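Local coordinates for alpha-1,3-glucanase (Bacillus circulans, PDB 5ZRU), which hydrolyses alpha-1,3-linked glucan, the chain here being the GH87-type catalytic unit of a longer enzyme that probably also binds carbohydrate through other domains, at residues F137-W142 / R345-L350; I282-N287 / V314-F319; G539-T544 / N559-P564. All blocks are in the same frame, centred on the assembly; numbering follows the deposited sequence.

Interaction 1. Residues F137-W142 / R345-L350; sequences FDEVHW and RIRNNL. With PE5 (3,6,9,12,15,18,21,24-octaoxahexacosan-1-ol), chain C.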
loop_
_atom_site.group_PDB
_atom_site.type_symbol
_atom_site.label_atom_id
_atom_site.label_comp_id
_atom_site.label_asym_id
_atom_site.label_seq_id
_atom_site.Cartn_x
_atom_site.Cartn_y
_atom_site.Cartn_z
ATOM N N PHE A 137 -2.855 1.668 -12.703
ATOM C CA PHE A 137 -1.477 1.212 -12.779
ATOM C C PHE A 137 -1.288 -0.079 -11.983
ATOM O O PHE A 137 -2.058 -0.401 -11.072
ATOM C CB PHE A 137 -0.505 2.300 -12.291
ATOM C CG PHE A 137 -0.284 3.410 -13.293
ATOM C CD1 PHE A 137 -1.185 4.466 -13.395
ATOM C CD2 PHE A 137 0.817 3.385 -14.142
ATOM C CE1 PHE A 137 -0.991 5.489 -14.330
ATOM C CE2 PHE A 137 1.025 4.399 -15.089
ATOM C CZ PHE A 137 0.126 5.454 -15.181
ATOM N N ASP A 138 -0.253 -0.825 -12.361
ATOM C CA ASP A 138 0.090 -2.092 -11.728
ATOM C C ASP A 138 1.601 -2.254 -11.833
ATOM O O ASP A 138 2.285 -1.419 -12.426
ATOM C CB ASP A 138 -0.654 -3.264 -12.393
ATOM C CG ASP A 138 -0.775 -4.490 -11.480
ATOM O OD1 ASP A 138 -0.270 -4.464 -10.339
ATOM O OD2 ASP A 138 -1.383 -5.492 -11.908
ATOM N N GLU A 139 2.128 -3.346 -11.277
ATOM C CA GLU A 139 3.563 -3.596 -11.336
ATOM C C GLU A 139 3.833 -5.023 -11.782
ATOM O O GLU A 139 2.988 -5.912 -11.629
ATOM C CB GLU A 139 4.240 -3.340 -9.976
ATOM C CG GLU A 139 4.199 -1.877 -9.577
ATOM C CD GLU A 139 4.945 -1.593 -8.293
ATOM O OE1 GLU A 139 5.563 -2.512 -7.723
ATOM O OE2 GLU A 139 4.890 -0.443 -7.847
ATOM N N VAL A 140 5.012 -5.214 -12.378
ATOM C CA VAL A 140 5.594 -6.532 -12.601
ATOM C C VAL A 140 7.060 -6.422 -12.220
ATOM O O VAL A 140 7.612 -5.324 -12.125
ATOM C CB VAL A 140 5.460 -7.047 -14.056
ATOM C CG1 VAL A 140 4.004 -7.369 -14.385
ATOM C CG2 VAL A 140 6.022 -6.030 -15.050
ATOM N N HIS A 141 7.691 -7.568 -11.974
ATOM C CA HIS A 141 9.131 -7.568 -11.748
ATOM C C HIS A 141 9.745 -8.779 -12.430
ATOM O O HIS A 141 9.071 -9.774 -12.701
ATOM C CB HIS A 141 9.487 -7.520 -10.246
ATOM C CG HIS A 141 9.054 -8.722 -9.456
ATOM N ND1 HIS A 141 7.766 -8.885 -8.988
ATOM C CD2 HIS A 141 9.755 -9.793 -9.006
ATOM C CE1 HIS A 141 7.687 -10.016 -8.306
ATOM N NE2 HIS A 141 8.879 -10.588 -8.306
ATOM N N TRP A 142 11.037 -8.671 -12.736
ATOM C CA TRP A 142 11.755 -9.759 -13.390
ATOM C C TRP A 142 13.232 -9.619 -13.057
ATOM O O TRP A 142 13.679 -8.578 -12.575
ATOM C CB TRP A 142 11.528 -9.754 -14.910
ATOM C CG TRP A 142 12.088 -8.527 -15.612
ATOM C CD1 TRP A 142 13.348 -8.378 -16.119
ATOM C CD2 TRP A 142 11.404 -7.293 -15.876
ATOM N NE1 TRP A 142 13.493 -7.133 -16.681
ATOM C CE2 TRP A 142 12.313 -6.448 -16.553
ATOM C CE3 TRP A 142 10.109 -6.827 -15.618
ATOM C CZ2 TRP A 142 11.973 -5.162 -16.963
ATOM C CZ3 TRP A 142 9.770 -5.543 -16.025
ATOM C CH2 TRP A 142 10.697 -4.727 -16.700
ATOM N N ARG A 345 7.134 -5.300 0.957
ATOM C CA ARG A 345 6.584 -4.585 -0.190
ATOM C C ARG A 345 5.140 -5.037 -0.329
ATOM O O ARG A 345 4.872 -6.201 -0.641
ATOM C CB ARG A 345 7.399 -4.871 -1.450
ATOM C CG ARG A 345 8.884 -4.510 -1.262
ATOM C CD ARG A 345 9.762 -4.946 -2.450
ATOM N NE ARG A 345 11.180 -4.966 -2.065
ATOM C CZ ARG A 345 12.193 -4.909 -2.929
ATOM N NH1 ARG A 345 11.947 -4.825 -4.224
ATOM N NH2 ARG A 345 13.455 -4.920 -2.498
ATOM N N ILE A 346 4.213 -4.136 -0.049
ATOM C CA ILE A 346 2.803 -4.480 0.053
ATOM C C ILE A 346 2.105 -3.555 -0.929
ATOM O O ILE A 346 1.941 -2.361 -0.656
ATOM C CB ILE A 346 2.274 -4.316 1.482
ATOM C CG1 ILE A 346 3.128 -5.149 2.452
ATOM C CG2 ILE A 346 0.794 -4.715 1.552
ATOM C CD1 ILE A 346 3.016 -4.725 3.939
ATOM N N ARG A 347 1.756 -4.078 -2.104
ATOM C CA ARG A 347 1.465 -3.208 -3.239
ATOM C C ARG A 347 0.315 -3.750 -4.067
ATOM O O ARG A 347 0.067 -4.956 -4.098
ATOM C CB ARG A 347 2.690 -3.042 -4.152
ATOM C CG ARG A 347 3.962 -2.557 -3.437
ATOM C CD ARG A 347 5.082 -2.346 -4.463
ATOM N NE ARG A 347 6.319 -1.840 -3.860
ATOM C CZ ARG A 347 7.519 -2.008 -4.402
ATOM N NH1 ARG A 347 7.624 -2.671 -5.556
ATOM N NH2 ARG A 347 8.616 -1.524 -3.801
ATOM N N ASN A 348 -0.392 -2.841 -4.739
ATOM C CA ASN A 348 -1.362 -3.229 -5.769
ATOM C C ASN A 348 -2.434 -4.168 -5.223
ATOM O O ASN A 348 -2.865 -5.100 -5.902
ATOM C CB ASN A 348 -0.649 -3.876 -6.961
ATOM C CG ASN A 348 0.535 -3.086 -7.413
ATOM O OD1 ASN A 348 0.418 -1.900 -7.725
ATOM N ND2 ASN A 348 1.703 -3.730 -7.443
ATOM N N ASN A 349 -2.877 -3.928 -3.995
ATOM C CA ASN A 349 -4.004 -4.667 -3.455
ATOM C C ASN A 349 -5.291 -3.869 -3.661
ATOM O O ASN A 349 -5.272 -2.638 -3.819
ATOM C CB ASN A 349 -3.786 -4.982 -1.973
ATOM C CG ASN A 349 -2.507 -5.765 -1.735
ATOM O OD1 ASN A 349 -2.446 -6.970 -2.007
ATOM N ND2 ASN A 349 -1.464 -5.078 -1.238
ATOM N N LEU A 350 -6.412 -4.601 -3.694
ATOM C CA LEU A 350 -7.710 -4.013 -4.025
ATOM C C LEU A 350 -8.277 -3.161 -2.895
ATOM O O LEU A 350 -9.190 -2.363 -3.136
ATOM C CB LEU A 350 -8.705 -5.122 -4.389
ATOM C CG LEU A 350 -8.387 -5.826 -5.711
ATOM C CD1 LEU A 350 -8.965 -7.223 -5.756
ATOM C CD2 LEU A 350 -8.904 -4.995 -6.906
HETATM C C48 PE5 C . -2.454 -17.222 -12.294
HETATM C C50 PE5 C . -2.947 -15.771 -12.259
HETATM O O1 PE5 C . -3.262 -15.338 -13.556
HETATM C C1 PE5 C . -3.793 -14.043 -13.633
HETATM C C2 PE5 C . -3.915 -13.591 -15.091
HETATM O O2 PE5 C . -2.641 -13.489 -15.662
HETATM C C3 PE5 C . -2.608 -13.227 -17.036
HETATM C C4 PE5 C . -1.153 -13.211 -17.524
HETATM O O3 PE5 C . -0.413 -12.269 -16.793
HETATM C C5 PE5 C . 0.919 -12.078 -17.186
HETATM C C6 PE5 C . 1.851 -12.109 -15.966
HETATM O O4 PE5 C . 1.999 -10.840 -15.381
HETATM C C7 PE5 C . 2.021 -10.809 -13.976
HETATM C C8 PE5 C . 3.071 -11.782 -13.434
HETATM O O5 PE5 C . 2.839 -12.004 -12.079
HETATM C C9 PE5 C . 3.560 -13.071 -11.524
HETATM C C10 PE5 C . 4.687 -12.507 -10.670
HETATM O O6 PE5 C . 5.901 -13.057 -11.086
HETATM C C11 PE5 C . 7.031 -12.316 -10.730
HETATM C C12 PE5 C . 8.254 -12.837 -11.472
HETATM O O7 PE5 C . 9.148 -13.291 -10.505
HETATM C C13 PE5 C . 10.493 -13.007 -10.759
HETATM C C14 PE5 C . 11.346 -14.046 -10.036
HETATM O O8 PE5 C . 10.674 -15.273 -10.085
HETATM C C15 PE5 C . 11.288 -16.336 -9.404
HETATM C C16 PE5 C . 11.668 -17.433 -10.410
HETATM O O52 PE5 C . 10.813 -18.536 -10.293
HETATM O O HOH W 1 2.197 0.329 -8.172
#
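The guanidinium of Arg-347 meets the carboxylate of Glu-139 with the two planes turned 68° apart, and OE1 sits tilted out of the guanidinium plane while CB of Arg-345 lies over one face, toward the rim. This is a junction between domains: strand 132-144 belongs to D1, of the galactose-binding-like clan, and strand 345-347 to the parallel beta-helix of D2. Farther along the D1 strand, the ring of His-141 carries C11 of the polyether on one face and stacks on Trp-315 with the other.

The salt bridge joins Arg-347 NH1 to Glu-139 OE1 at 3.0 Å, using the syn lone pair. Its N-H...O angle of 137° shows a bent bond. Extended beyond CG (chi2 -176°), Glu-139 presents its other oxygen to Arg-371 in a second salt bridge; Arg-347 NE in turn bonds Ser-369. A water joins the segments, donating to Glu-139 OE2 at 2.8 Å and to Asn-348 OD1 at 2.9 Å.

The amide of Asn-348 is gripped at both ends, ND2 by Glu-317 and OD1 also by Asn-372, and CB of Glu-139 lies 3.6 Å from ND2. Asp-138 OD1, bonded to His-318 NE2 and weakly to Glu-139 N, rests 3.3 Å from Asn-348 CG.

Interaction 2. Residues I282-N287 / V314-F319; sequences IYMNSN and VWVEHF. With PE5 (3,6,9,12,15,18,21,24-octaoxahexacosan-1-ol), chain C.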
loop_
_atom_site.group_PDB
_atom_site.type_symbol
_atom_site.label_atom_id
_atom_site.label_comp_id
_atom_site.label_asym_id
_atom_site.label_seq_id
_atom_site.Cartn_x
_atom_site.Cartn_y
_atom_site.Cartn_z
ATOM N N ILE A 282 9.558 -14.310 0.936
ATOM C CA ILE A 282 8.660 -14.922 -0.033
ATOM C C ILE A 282 7.954 -13.809 -0.784
ATOM O O ILE A 282 7.591 -12.786 -0.190
ATOM C CB ILE A 282 7.648 -15.844 0.680
ATOM C CG1 ILE A 282 8.353 -17.120 1.148
ATOM C CG2 ILE A 282 6.452 -16.177 -0.203
ATOM C CD1 ILE A 282 7.658 -17.810 2.280
ATOM N N TYR A 283 7.788 -13.993 -2.093
ATOM C CA TYR A 283 6.856 -13.206 -2.893
ATOM C C TYR A 283 5.545 -13.975 -3.036
ATOM O O TYR A 283 5.556 -15.188 -3.263
ATOM C CB TYR A 283 7.445 -12.906 -4.276
ATOM C CG TYR A 283 6.433 -12.362 -5.248
ATOM C CD1 TYR A 283 6.105 -11.009 -5.259
ATOM C CD2 TYR A 283 5.795 -13.203 -6.160
ATOM C CE1 TYR A 283 5.164 -10.504 -6.147
ATOM C CE2 TYR A 283 4.844 -12.702 -7.049
ATOM C CZ TYR A 283 4.541 -11.358 -7.041
ATOM O OH TYR A 283 3.606 -10.860 -7.929
ATOM N N MET A 284 4.407 -13.276 -2.910
ATOM C CA MET A 284 3.102 -13.914 -3.074
ATOM C C MET A 284 2.236 -13.105 -4.027
ATOM O O MET A 284 2.236 -11.872 -3.985
ATOM C CB MET A 284 2.338 -14.053 -1.740
ATOM C CG MET A 284 3.081 -14.803 -0.652
ATOM S SD MET A 284 1.913 -15.630 0.458
ATOM C CE MET A 284 0.760 -14.296 0.816
ATOM N N ASN A 285 1.466 -13.812 -4.849
ATOM C CA ASN A 285 0.558 -13.214 -5.808
ATOM C C ASN A 285 -0.759 -13.977 -5.768
ATOM O O ASN A 285 -0.790 -15.165 -5.436
ATOM C CB ASN A 285 1.164 -13.258 -7.213
ATOM C CG ASN A 285 0.333 -12.516 -8.234
ATOM O OD1 ASN A 285 -0.270 -11.499 -7.929
ATOM N ND2 ASN A 285 0.291 -13.035 -9.456
ATOM N N SER A 286 -1.842 -13.291 -6.118
ATOM C CA SER A 286 -3.177 -13.867 -6.126
ATOM C C SER A 286 -3.608 -14.265 -7.535
ATOM O O SER A 286 -2.891 -14.075 -8.516
ATOM C CB SER A 286 -4.189 -12.858 -5.592
ATOM O OG SER A 286 -4.455 -11.925 -6.631
ATOM N N ASN A 287 -4.825 -14.803 -7.636
ATOM C CA ASN A 287 -5.579 -14.793 -8.887
ATOM C C ASN A 287 -6.870 -13.997 -8.711
ATOM O O ASN A 287 -7.939 -14.378 -9.205
ATOM C CB ASN A 287 -5.884 -16.208 -9.385
ATOM C CG ASN A 287 -6.324 -16.215 -10.837
ATOM O OD1 ASN A 287 -6.079 -15.242 -11.560
ATOM N ND2 ASN A 287 -6.967 -17.301 -11.276
ATOM N N VAL A 314 8.780 -9.740 2.954
ATOM C CA VAL A 314 7.855 -10.364 2.019
ATOM C C VAL A 314 7.446 -9.327 0.980
ATOM O O VAL A 314 7.586 -8.115 1.170
ATOM C CB VAL A 314 6.611 -10.970 2.712
ATOM C CG1 VAL A 314 7.001 -12.126 3.645
ATOM C CG2 VAL A 314 5.802 -9.890 3.465
ATOM N N TRP A 315 6.926 -9.833 -0.134
ATOM C CA TRP A 315 6.493 -9.025 -1.269
ATOM C C TRP A 315 5.139 -9.593 -1.672
ATOM O O TRP A 315 5.065 -10.737 -2.131
ATOM C CB TRP A 315 7.515 -9.119 -2.404
ATOM C CG TRP A 315 7.355 -8.136 -3.532
ATOM C CD1 TRP A 315 6.285 -7.320 -3.777
ATOM C CD2 TRP A 315 8.310 -7.874 -4.568
ATOM N NE1 TRP A 315 6.524 -6.556 -4.902
ATOM C CE2 TRP A 315 7.762 -6.880 -5.402
ATOM C CE3 TRP A 315 9.582 -8.386 -4.871
ATOM C CZ2 TRP A 315 8.439 -6.387 -6.525
ATOM C CZ3 TRP A 315 10.260 -7.887 -5.982
ATOM C CH2 TRP A 315 9.689 -6.895 -6.790
ATOM N N VAL A 316 4.058 -8.842 -1.444
ATOM C CA VAL A 316 2.710 -9.360 -1.682
ATOM C C VAL A 316 1.905 -8.339 -2.471
ATOM O O VAL A 316 1.979 -7.131 -2.212
ATOM C CB VAL A 316 1.978 -9.742 -0.374
ATOM C CG1 VAL A 316 2.736 -10.856 0.337
ATOM C CG2 VAL A 316 1.785 -8.522 0.535
ATOM N N GLU A 317 1.152 -8.825 -3.458
ATOM C CA GLU A 317 0.365 -7.923 -4.282
ATOM C C GLU A 317 -0.869 -8.629 -4.823
ATOM O O GLU A 317 -0.926 -9.858 -4.905
ATOM C CB GLU A 317 1.196 -7.334 -5.439
ATOM C CG GLU A 317 1.887 -8.317 -6.348
ATOM C CD GLU A 317 2.799 -7.630 -7.383
ATOM O OE1 GLU A 317 2.829 -6.382 -7.443
ATOM O OE2 GLU A 317 3.490 -8.352 -8.134
ATOM N N HIS A 318 -1.856 -7.812 -5.202
ATOM C CA HIS A 318 -3.078 -8.239 -5.878
ATOM C C HIS A 318 -4.028 -9.008 -4.971
ATOM O O HIS A 318 -4.927 -9.708 -5.457
ATOM C CB HIS A 318 -2.758 -9.056 -7.138
ATOM C CG HIS A 318 -1.817 -8.362 -8.065
ATOM N ND1 HIS A 318 -0.824 -9.024 -8.755
ATOM C CD2 HIS A 318 -1.714 -7.057 -8.411
ATOM C CE1 HIS A 318 -0.146 -8.155 -9.486
ATOM N NE2 HIS A 318 -0.670 -6.955 -9.297
ATOM N N PHE A 319 -3.879 -8.881 -3.659
ATOM C CA PHE A 319 -4.836 -9.500 -2.751
ATOM C C PHE A 319 -5.937 -8.509 -2.402
ATOM O O PHE A 319 -5.892 -7.338 -2.777
ATOM C CB PHE A 319 -4.119 -10.014 -1.498
ATOM C CG PHE A 319 -3.216 -11.186 -1.779
ATOM C CD1 PHE A 319 -3.722 -12.480 -1.772
ATOM C CD2 PHE A 319 -1.886 -10.988 -2.109
ATOM C CE1 PHE A 319 -2.903 -13.568 -2.064
ATOM C CE2 PHE A 319 -1.053 -12.062 -2.394
ATOM C CZ PHE A 319 -1.565 -13.361 -2.382
HETATM C C48 PE5 C . -2.454 -17.222 -12.294
HETATM C C50 PE5 C . -2.947 -15.771 -12.259
HETATM O O1 PE5 C . -3.262 -15.338 -13.556
HETATM C C1 PE5 C . -3.793 -14.043 -13.633
HETATM C C2 PE5 C . -3.915 -13.591 -15.091
HETATM O O2 PE5 C . -2.641 -13.489 -15.662
HETATM C C3 PE5 C . -2.608 -13.227 -17.036
HETATM C C4 PE5 C . -1.153 -13.211 -17.524
HETATM O O3 PE5 C . -0.413 -12.269 -16.793
HETATM C C5 PE5 C . 0.919 -12.078 -17.186
HETATM C C6 PE5 C . 1.851 -12.109 -15.966
HETATM O O4 PE5 C . 1.999 -10.840 -15.381
HETATM C C7 PE5 C . 2.021 -10.809 -13.976
HETATM C C8 PE5 C . 3.071 -11.782 -13.434
HETATM O O5 PE5 C . 2.839 -12.004 -12.079
HETATM C C9 PE5 C . 3.560 -13.071 -11.524
HETATM C C10 PE5 C . 4.687 -12.507 -10.670
HETATM O O6 PE5 C . 5.901 -13.057 -11.086
HETATM C C11 PE5 C . 7.031 -12.316 -10.730
HETATM C C12 PE5 C . 8.254 -12.837 -11.472
HETATM O O7 PE5 C . 9.148 -13.291 -10.505
HETATM C C13 PE5 C . 10.493 -13.007 -10.759
HETATM C C14 PE5 C . 11.346 -14.046 -10.036
HETATM O O8 PE5 C . 10.674 -15.273 -10.085
HETATM C C15 PE5 C . 11.288 -16.336 -9.404
HETATM C C16 PE5 C . 11.668 -17.433 -10.410
HETATM O O52 PE5 C . 10.813 -18.536 -10.293
#
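Ile-282 to Asn-285 and Val-314 to Glu-317 run parallel, their axes 4.6 Å apart and only 6° from aligned, and the ladder between them includes the bond from Trp-315 N to Ile-282 O and that from Met-284 N to Trp-315 O at 2.7 Å. On one face of this pairing Tyr-283 and Trp-315 form a T-shaped stack, planes at 88°: the tyrosine edge faces the indole, with CD1 above the rim of the five-membered ring, 3.6 Å from Trp-315 CG. Swinging CG anti to the backbone nitrogen (chi1 168°) sends the phenol across to the second strand, where OH donates to Glu-317 OE2 at 2.5 Å through the anti lone pair of that oxygen. The polyether chain also brushes this ring.

Adjacent rungs stacked in register like this are the building principle of the D2 parallel beta-helix, and strand 310-317 continues the pattern to 345-347. On the other face CB of Met-284 lies 3.8 Å from Val-316 CG1, the two side chains pointing the same way.

At and just beyond the ends of the strands the contacts become mixed. His-318 ND1, with its partner near the ring plane, donates to Asn-285 OD1 at 2.7 Å. Ser-286 sets CB over the face of Phe-319 in a CH-pi contact, 4.0 Å from the ring centroid, while its OG donates to His-318 O at 2.6 Å from above the carbonyl plane.

Interaction 3. Residues G539-T544 / N559-P564; sequences GAAIYT and NDIAHP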
loop_
_atom_site.group_PDB
_atom_site.type_symbol
_atom_site.label_atom_id
_atom_site.label_comp_id
_atom_site.label_asym_id
_atom_site.label_seq_id
_atom_site.Cartn_x
_atom_site.Cartn_y
_atom_site.Cartn_z
ATOM N N GLY A 539 -7.790 26.061 -2.404
ATOM C CA GLY A 539 -7.247 25.277 -1.305
ATOM C C GLY A 539 -6.468 26.155 -0.338
ATOM O O GLY A 539 -5.736 27.063 -0.741
ATOM N N ALA A 540 -6.631 25.875 0.950
ATOM C CA ALA A 540 -6.020 26.650 2.019
ATOM C C ALA A 540 -4.971 25.839 2.778
ATOM O O ALA A 540 -4.859 24.618 2.639
ATOM C CB ALA A 540 -7.089 27.143 2.999
ATOM N N ALA A 541 -4.216 26.545 3.625
ATOM C CA ALA A 541 -3.337 25.863 4.573
ATOM C C ALA A 541 -4.140 25.098 5.619
ATOM O O ALA A 541 -3.838 23.940 5.926
ATOM C CB ALA A 541 -2.412 26.867 5.255
ATOM N N ILE A 542 -5.149 25.743 6.205
ATOM C CA ILE A 542 -5.994 25.129 7.221
ATOM C C ILE A 542 -7.445 25.415 6.874
ATOM O O ILE A 542 -7.802 26.563 6.588
ATOM C CB ILE A 542 -5.669 25.652 8.634
ATOM C CG1 ILE A 542 -4.175 25.470 8.936
ATOM C CG2 ILE A 542 -6.533 24.955 9.674
ATOM C CD1 ILE A 542 -3.704 26.200 10.210
ATOM N N TYR A 543 -8.280 24.385 6.964
ATOM C CA TYR A 543 -9.669 24.414 6.521
ATOM C C TYR A 543 -10.530 23.717 7.557
ATOM O O TYR A 543 -10.208 22.605 7.973
ATOM C CB TYR A 543 -9.779 23.709 5.156
ATOM C CG TYR A 543 -11.167 23.418 4.626
ATOM C CD1 TYR A 543 -12.135 24.415 4.539
ATOM C CD2 TYR A 543 -11.479 22.152 4.137
ATOM C CE1 TYR A 543 -13.405 24.138 4.015
ATOM C CE2 TYR A 543 -12.729 21.871 3.611
ATOM C CZ TYR A 543 -13.686 22.867 3.550
ATOM O OH TYR A 543 -14.915 22.579 3.006
ATOM N N THR A 544 -11.621 24.355 7.984
ATOM C CA THR A 544 -12.639 23.633 8.730
ATOM C C THR A 544 -13.999 23.881 8.093
ATOM O O THR A 544 -14.263 24.950 7.530
ATOM C CB THR A 544 -12.686 24.006 10.233
ATOM O OG1 THR A 544 -13.502 25.167 10.423
ATOM C CG2 THR A 544 -11.263 24.249 10.809
ATOM N N ASN A 559 3.741 28.747 2.681
ATOM C CA ASN A 559 4.255 29.280 1.428
ATOM C C ASN A 559 3.375 28.773 0.297
ATOM O O ASN A 559 2.928 27.624 0.335
ATOM C CB ASN A 559 5.712 28.854 1.197
ATOM C CG ASN A 559 6.316 29.503 -0.032
ATOM O OD1 ASN A 559 6.369 30.730 -0.132
ATOM N ND2 ASN A 559 6.773 28.685 -0.977
ATOM N N ASP A 560 3.100 29.645 -0.682
ATOM C CA ASP A 560 2.429 29.255 -1.931
ATOM C C ASP A 560 1.021 28.710 -1.664
ATOM O O ASP A 560 0.611 27.681 -2.208
ATOM C CB ASP A 560 3.286 28.240 -2.704
ATOM C CG ASP A 560 2.737 27.926 -4.090
ATOM O OD1 ASP A 560 2.004 28.764 -4.665
ATOM O OD2 ASP A 560 3.027 26.822 -4.597
ATOM N N ILE A 561 0.270 29.420 -0.825
ATOM C CA ILE A 561 -1.086 29.018 -0.461
ATOM C C ILE A 561 -2.068 29.654 -1.446
ATOM O O ILE A 561 -2.113 30.882 -1.587
ATOM C CB ILE A 561 -1.409 29.423 0.987
ATOM C CG1 ILE A 561 -0.359 28.853 1.942
ATOM C CG2 ILE A 561 -2.817 28.949 1.383
ATOM C CD1 ILE A 561 -0.177 27.320 1.837
ATOM N N ALA A 562 -2.859 28.823 -2.134
ATOM C CA ALA A 562 -3.831 29.366 -3.087
ATOM C C ALA A 562 -4.834 30.298 -2.407
ATOM O O ALA A 562 -5.156 31.367 -2.942
ATOM C CB ALA A 562 -4.564 28.233 -3.809
ATOM N N HIS A 563 -5.332 29.924 -1.233
ATOM C CA HIS A 563 -6.357 30.734 -0.569
ATOM C C HIS A 563 -5.743 32.029 -0.048
ATOM O O HIS A 563 -4.827 31.976 0.781
ATOM C CB HIS A 563 -7.005 29.958 0.576
ATOM C CG HIS A 563 -8.322 30.522 1.019
ATOM N ND1 HIS A 563 -8.438 31.753 1.631
ATOM C CD2 HIS A 563 -9.580 30.025 0.933
ATOM C CE1 HIS A 563 -9.709 31.989 1.904
ATOM N NE2 HIS A 563 -10.423 30.958 1.489
ATOM N N PRO A 564 -6.212 33.199 -0.492
ATOM C CA PRO A 564 -5.572 34.462 -0.074
ATOM C C PRO A 564 -5.591 34.706 1.427
ATOM O O PRO A 564 -4.741 35.461 1.924
ATOM C CB PRO A 564 -6.380 35.532 -0.823
ATOM C CG PRO A 564 -7.684 34.864 -1.178
ATOM C CD PRO A 564 -7.336 33.422 -1.418
#
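Ile-561 and His-563 both point toward the segment 539-541 but meet different residues of it, and Ala-562 between them lies against Gly-539. In Ile-561 the CG2 methyl stands anti to the backbone nitrogen and settles against the main chain, 3.6 Å from Ala-541 N and 4.0 Å from Ala-540 CA. The other branch bends so that CD1 reaches the methyl of Ala-541, CD1 to CB 4.1 Å. One isoleucine thus straddles two consecutive residues, one branch on the backbone and one on a side chain.

His-563 makes its contact closer to the main chain. Its CB lies 3.7 Å from Ala-540 CB; with CG anti to the backbone nitrogen (chi1 -162°), the ring extends past this methyl, which it meets only obliquely. The polar end of the imidazole has its partner beyond the two segments: ND1 bonds Asn-565 N, and the ring meets that of Phe-568 at a shallow angle.

A single backbone bond ties the two segments together. His-563 N donates to Gly-539 O at 2.9 Å, bent to 134° at the hydrogen and tilted 31° from the carbonyl plane. The same oxygen has Ala-562 CB at 3.5 Å, so it is approached by two successive residues.

The arrangement belongs to the C-terminal part of the D2 parallel beta-helix, away from the annotated metal sites. The chain turns a corner at Asp-560, whose carboxylate forms a salt bridge to Lys-525, and beyond Ile-561 it runs on toward strand 567-568. Ile-561 also packs on Ile-520 and Ala-523 of strand 513-523, and Ala-541 leads into strand 542-544, which lies between 502-505 and 567-568.

From the N terminus, the chain enters interaction 1 in the D1 strand at 137-142, then completes D1 and builds the first coils of the D2 beta-helix before 345-350 closes that long loop, 202 residues lying between. Interaction 2 opens and closes within this span, with only 26 residues between 282-287 and 314-319, so one contact is local to successive coils and the other ties D1 onto the beta-helix. The two adjoin: Arg-345 N reaches Val-314 O at 2.9 Å, and both touch the polyether. Interaction 3 follows in series toward the solenoid's C-terminal end, where 559-564 closes a short loop of 14 residues on 539-544, its centre about 34 Å from that of interaction 1.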